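Local coordinates for proximal thread matrix protein 1 (Mytilus galloprovincialis, PDB 4CN9) that probably binds collagen in the proximal byssal threads of the mussel through von Willebrand factor type A domains, one carrying a zinc-occupied metal-ion-dependent adhesion site, at residues G138-R150 against K176-L190. Residues are numbered along the deposited sequence; the frame is centred on the assembly and turned at random.
Sequences GQTEIGTGLKHVR and KSNAGAPPQHEAHKL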
loop_
_atom_site.group_PDB
_atom_site.type_symbol
_atom_site.label_atom_id
_atom_site.label_comp_id
_atom_site.label_asym_id
_atom_site.label_seq_id
_atom_site.Cartn_x
_atom_site.Cartn_y
_atom_site.Cartn_z
ATOM N N GLY A 138 -2.451 9.560 28.480
ATOM C CA GLY A 138 -3.884 9.330 28.566
ATOM C C GLY A 138 -4.636 9.515 27.259
ATOM O O GLY A 138 -5.861 9.495 27.250
ATOM N N GLN A 139 -3.893 9.698 26.168
ATOM C CA GLN A 139 -4.435 9.916 24.835
ATOM C C GLN A 139 -3.609 9.094 23.846
ATOM O O GLN A 139 -2.505 8.668 24.168
ATOM C CB GLN A 139 -4.289 11.377 24.406
ATOM C CG GLN A 139 -4.950 12.407 25.281
ATOM C CD GLN A 139 -4.791 13.809 24.718
ATOM O OE1 GLN A 139 -3.907 14.062 23.890
ATOM N NE2 GLN A 139 -5.650 14.730 25.154
ATOM N N THR A 140 -4.116 8.931 22.627
ATOM C CA THR A 140 -3.361 8.259 21.560
ATOM C C THR A 140 -3.329 9.123 20.294
ATOM O O THR A 140 -4.283 9.138 19.515
ATOM C CB THR A 140 -3.968 6.876 21.245
ATOM O OG1 THR A 140 -3.980 6.081 22.432
ATOM C CG2 THR A 140 -3.169 6.139 20.161
ATOM N N GLU A 141 -2.234 9.848 20.089
ATOM C CA GLU A 141 -2.136 10.775 18.965
ATOM C C GLU A 141 -1.287 10.188 17.845
ATOM O O GLU A 141 -0.126 10.567 17.669
ATOM C CB GLU A 141 -1.524 12.105 19.407
ATOM C CG GLU A 141 -2.270 12.837 20.494
ATOM C CD GLU A 141 -1.524 14.105 20.936
ATOM O OE1 GLU A 141 -1.053 14.861 20.066
ATOM O OE2 GLU A 141 -1.389 14.340 22.149
ATOM N N ILE A 142 -1.881 9.285 17.074
ATOM C CA ILE A 142 -1.173 8.632 15.989
ATOM C C ILE A 142 -0.712 9.672 14.959
ATOM O O ILE A 142 0.416 9.628 14.462
ATOM C CB ILE A 142 -2.064 7.552 15.319
ATOM C CG1 ILE A 142 -2.363 6.427 16.328
ATOM C CG2 ILE A 142 -1.404 7.022 14.051
ATOM C CD1 ILE A 142 -3.122 5.212 15.753
ATOM N N GLY A 143 -1.593 10.604 14.624
ATOM C CA GLY A 143 -1.272 11.598 13.617
ATOM C C GLY A 143 -0.156 12.525 14.055
ATOM O O GLY A 143 0.694 12.892 13.242
ATOM N N THR A 144 -0.154 12.913 15.330
ATOM C CA THR A 144 0.910 13.771 15.854
ATOM C C THR A 144 2.232 13.034 15.765
ATOM O O THR A 144 3.253 13.623 15.424
ATOM C CB THR A 144 0.640 14.222 17.294
ATOM O OG1 THR A 144 -0.636 14.863 17.343
ATOM C CG2 THR A 144 1.703 15.202 17.780
ATOM N N GLY A 145 2.208 11.729 16.036
ATOM C CA GLY A 145 3.399 10.902 15.890
ATOM C C GLY A 145 3.924 10.900 14.460
ATOM O O GLY A 145 5.123 11.088 14.229
ATOM N N LEU A 146 3.030 10.696 13.494
ATOM C CA LEU A 146 3.415 10.660 12.086
ATOM C C LEU A 146 4.004 11.999 11.624
ATOM O O LEU A 146 4.954 12.028 10.854
ATOM C CB LEU A 146 2.213 10.284 11.217
ATOM C CG LEU A 146 1.716 8.848 11.399
ATOM C CD1 LEU A 146 0.348 8.635 10.754
ATOM C CD2 LEU A 146 2.727 7.868 10.838
ATOM N N LYS A 147 3.418 13.091 12.101
ATOM C CA LYS A 147 3.889 14.440 11.797
ATOM C C LYS A 147 5.294 14.640 12.346
ATOM O O LYS A 147 6.197 15.123 11.652
ATOM C CB LYS A 147 2.939 15.453 12.431
ATOM C CG LYS A 147 3.297 16.918 12.195
ATOM C CD LYS A 147 2.316 17.823 12.949
ATOM C CE LYS A 147 2.870 19.219 13.142
ATOM N NZ LYS A 147 2.919 19.955 11.861
ATOM N N HIS A 148 5.484 14.265 13.605
ATOM C CA HIS A 148 6.804 14.369 14.230
ATOM C C HIS A 148 7.868 13.587 13.437
ATOM O O HIS A 148 9.001 14.052 13.234
ATOM C CB HIS A 148 6.712 13.868 15.672
ATOM C CG HIS A 148 7.996 13.968 16.434
ATOM N ND1 HIS A 148 8.311 15.050 17.226
ATOM C CD2 HIS A 148 9.047 13.115 16.532
ATOM C CE1 HIS A 148 9.492 14.858 17.788
ATOM N NE2 HIS A 148 9.960 13.691 17.382
ATOM N N VAL A 149 7.498 12.397 12.974
ATOM C CA VAL A 149 8.412 11.565 12.196
ATOM C C VAL A 149 8.781 12.242 10.866
ATOM O O VAL A 149 9.948 12.293 10.487
ATOM C CB VAL A 149 7.825 10.147 11.974
ATOM C CG1 VAL A 149 8.606 9.401 10.916
ATOM C CG2 VAL A 149 7.820 9.364 13.295
ATOM N N ARG A 150 7.790 12.783 10.173
ATOM C CA ARG A 150 8.061 13.495 8.923
ATOM C C ARG A 150 8.948 14.738 9.130
ATOM O O ARG A 150 9.895 14.960 8.388
ATOM C CB ARG A 150 6.749 13.910 8.258
ATOM C CG ARG A 150 6.952 14.678 6.956
ATOM C CD ARG A 150 5.627 15.037 6.300
ATOM N NE ARG A 150 4.670 15.642 7.226
ATOM C CZ ARG A 150 4.590 16.944 7.508
ATOM N NH1 ARG A 150 5.421 17.813 6.951
ATOM N NH2 ARG A 150 3.665 17.382 8.357
ATOM N N LYS A 176 -6.866 3.588 19.135
ATOM C CA LYS A 176 -7.290 4.356 17.979
ATOM C C LYS A 176 -6.942 5.806 18.239
ATOM O O LYS A 176 -6.902 6.241 19.382
ATOM C CB LYS A 176 -8.790 4.185 17.717
ATOM C CG LYS A 176 -9.685 4.772 18.778
ATOM C CD LYS A 176 -11.149 4.633 18.374
ATOM C CE LYS A 176 -12.066 4.836 19.567
ATOM N NZ LYS A 176 -13.501 4.630 19.212
ATOM N N SER A 177 -6.651 6.539 17.175
ATOM C CA SER A 177 -6.225 7.924 17.300
ATOM C C SER A 177 -7.419 8.707 17.828
ATOM O O SER A 177 -8.500 8.647 17.242
ATOM C CB SER A 177 -5.793 8.467 15.935
ATOM O OG SER A 177 -4.972 9.613 16.064
ATOM N N ASN A 178 -7.241 9.435 18.927
ATOM C CA ASN A 178 -8.373 10.166 19.519
ATOM C C ASN A 178 -8.055 11.593 19.923
ATOM O O ASN A 178 -8.803 12.193 20.687
ATOM C CB ASN A 178 -8.951 9.408 20.718
ATOM C CG ASN A 178 -7.948 9.241 21.856
ATOM O OD1 ASN A 178 -6.813 9.683 21.768
ATOM N ND2 ASN A 178 -8.383 8.610 22.933
ATOM N N ALA A 179 -6.953 12.131 19.405
ATOM C CA ALA A 179 -6.565 13.508 19.661
ATOM C C ALA A 179 -5.391 13.887 18.762
ATOM O O ALA A 179 -4.781 13.028 18.133
ATOM C CB ALA A 179 -6.206 13.693 21.129
ATOM N N GLY A 180 -5.106 15.179 18.675
ATOM C CA GLY A 180 -3.943 15.669 17.952
ATOM C C GLY A 180 -4.142 15.772 16.453
ATOM O O GLY A 180 -5.268 15.853 15.963
ATOM N N ALA A 181 -3.036 15.757 15.717
ATOM C CA ALA A 181 -3.080 15.909 14.268
ATOM C C ALA A 181 -3.892 14.786 13.619
ATOM O O ALA A 181 -3.744 13.620 13.980
ATOM C CB ALA A 181 -1.676 15.942 13.714
ATOM N N PRO A 182 -4.771 15.135 12.667
ATOM C CA PRO A 182 -5.552 14.111 11.955
ATOM C C PRO A 182 -4.624 13.155 11.211
ATOM O O PRO A 182 -3.806 13.616 10.423
ATOM C CB PRO A 182 -6.412 14.927 10.980
ATOM C CG PRO A 182 -5.755 16.263 10.887
ATOM C CD PRO A 182 -5.082 16.498 12.198
ATOM N N PRO A 183 -4.727 11.842 11.489
ATOM C CA PRO A 183 -3.721 10.858 11.066
ATOM C C PRO A 183 -3.680 10.544 9.569
ATOM O O PRO A 183 -2.600 10.316 9.036
ATOM C CB PRO A 183 -4.104 9.599 11.866
ATOM C CG PRO A 183 -5.537 9.768 12.178
ATOM C CD PRO A 183 -5.738 11.238 12.374
ATOM N N GLN A 184 -4.821 10.533 8.894
ATOM C CA GLN A 184 -4.822 10.147 7.488
ATOM C C GLN A 184 -4.034 11.164 6.685
ATOM O O GLN A 184 -3.229 10.810 5.822
ATOM C CB GLN A 184 -6.246 10.007 6.964
ATOM C CG GLN A 184 -7.060 9.067 7.797
ATOM C CD GLN A 184 -6.364 7.737 7.941
ATOM O OE1 GLN A 184 -5.516 7.393 7.116
ATOM N NE2 GLN A 184 -6.696 6.988 9.002
ATOM N N HIS A 185 -4.231 12.432 7.015
ATOM C CA HIS A 185 -3.536 13.508 6.327
ATOM C C HIS A 185 -2.027 13.496 6.599
ATOM O O HIS A 185 -1.220 13.694 5.685
ATOM C CB HIS A 185 -4.127 14.847 6.751
ATOM C CG HIS A 185 -3.560 16.015 6.014
ATOM N ND1 HIS A 185 -3.659 16.148 4.644
ATOM C CD2 HIS A 185 -2.887 17.105 6.452
ATOM C CE1 HIS A 185 -3.075 17.273 4.271
ATOM N NE2 HIS A 185 -2.600 17.873 5.349
ATOM N N GLU A 186 -1.636 13.291 7.855
ATOM C CA GLU A 186 -0.211 13.174 8.170
ATOM C C GLU A 186 0.445 11.956 7.500
ATOM O O GLU A 186 1.608 12.008 7.078
ATOM C CB GLU A 186 0.005 13.135 9.684
ATOM C CG GLU A 186 -0.452 14.395 10.406
ATOM C CD GLU A 186 0.195 15.673 9.849
ATOM O OE1 GLU A 186 1.336 15.606 9.358
ATOM O OE2 GLU A 186 -0.455 16.737 9.907
ATOM N N ALA A 187 -0.289 10.853 7.415
ATOM C CA ALA A 187 0.237 9.647 6.776
ATOM C C ALA A 187 0.444 9.878 5.274
ATOM O O ALA A 187 1.417 9.408 4.684
ATOM C CB ALA A 187 -0.716 8.472 7.014
ATOM N N HIS A 188 -0.479 10.618 4.663
ATOM C CA HIS A 188 -0.359 11.001 3.257
ATOM C C HIS A 188 0.917 11.818 2.997
ATOM O O HIS A 188 1.683 11.515 2.097
ATOM C CB HIS A 188 -1.599 11.803 2.832
ATOM C CG HIS A 188 -1.503 12.381 1.456
ATOM N ND1 HIS A 188 -1.769 11.646 0.320
ATOM C CD2 HIS A 188 -1.172 13.625 1.031
ATOM C CE1 HIS A 188 -1.601 12.409 -0.745
ATOM N NE2 HIS A 188 -1.233 13.612 -0.343
ATOM N N LYS A 189 1.156 12.842 3.809
ATOM C CA LYS A 189 2.353 13.667 3.623
ATOM C C LYS A 189 3.621 12.844 3.839
ATOM O O LYS A 189 4.618 12.983 3.128
ATOM C CB LYS A 189 2.335 14.851 4.579
ATOM C CG LYS A 189 1.231 15.856 4.327
ATOM C CD LYS A 189 1.340 16.962 5.373
ATOM C CE LYS A 189 0.344 18.065 5.165
ATOM N NZ LYS A 189 0.454 19.107 6.238
ATOM N N LEU A 190 3.584 11.961 4.823
ATOM C CA LEU A 190 4.763 11.164 5.125
ATOM C C LEU A 190 5.093 10.247 3.955
ATOM O O LEU A 190 6.228 10.202 3.468
ATOM C CB LEU A 190 4.529 10.374 6.422
ATOM C CG LEU A 190 5.687 9.551 6.968
ATOM C CD1 LEU A 190 6.930 10.415 7.216
ATOM C CD2 LEU A 190 5.241 8.839 8.253
HETATM O O HOH W 1 -3.152 12.515 16.228
HETATM O O HOH W 2 3.454 13.569 8.353
#
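Thr144 OG1 is gripped from two directions: it accepts a hydrogen bond from Ala181 N (3.0 Å) and donates one to Glu141 OE1 (2.8 Å), using the lone pair that faces away from OE2. Here two helices of the von Willebrand factor type A fold start side by side, segments 142-150 and 183-190 running almost parallel at 21°. Water 1 reinforces the join, bridging Thr144 N to the carbonyls of Ala179 and Ala181. Gly143 lets the backbones meet, its CA 3.6 Å from Pro183 CA; a CB there would collide with Ala181 O. Bonds from Thr140 N to Asn178 OD1 (2.9 Å) and from Asn178 N to Thr140 O (3.0 Å) fix the Thr140 backbone near the zinc held by Ser63, Ser65 and Asp174. A bend at chi3 (48°) turns the Arg150 guanidinium back toward Glu186, with Lys189 CD over one face, displaced toward its rim. Arg150 NH2 forms a salt bridge to the syn lone pair of Glu186 OE1 (3.1 Å), which lies 9° out of the guanidinium plane; water 2, also in plane, accepts from NE. A leucine in place of Arg150 would probably leave Glu186 OE1 without its cationic mate and water 2 without the NE donor. Leu146 is a knob among Pro183, Glu186, Ala187 and Leu190: CD1 meets Ala187 CB, and the leucines cross at about a right angle, Leu146 CD2 3.7 Å from Leu190 CD2.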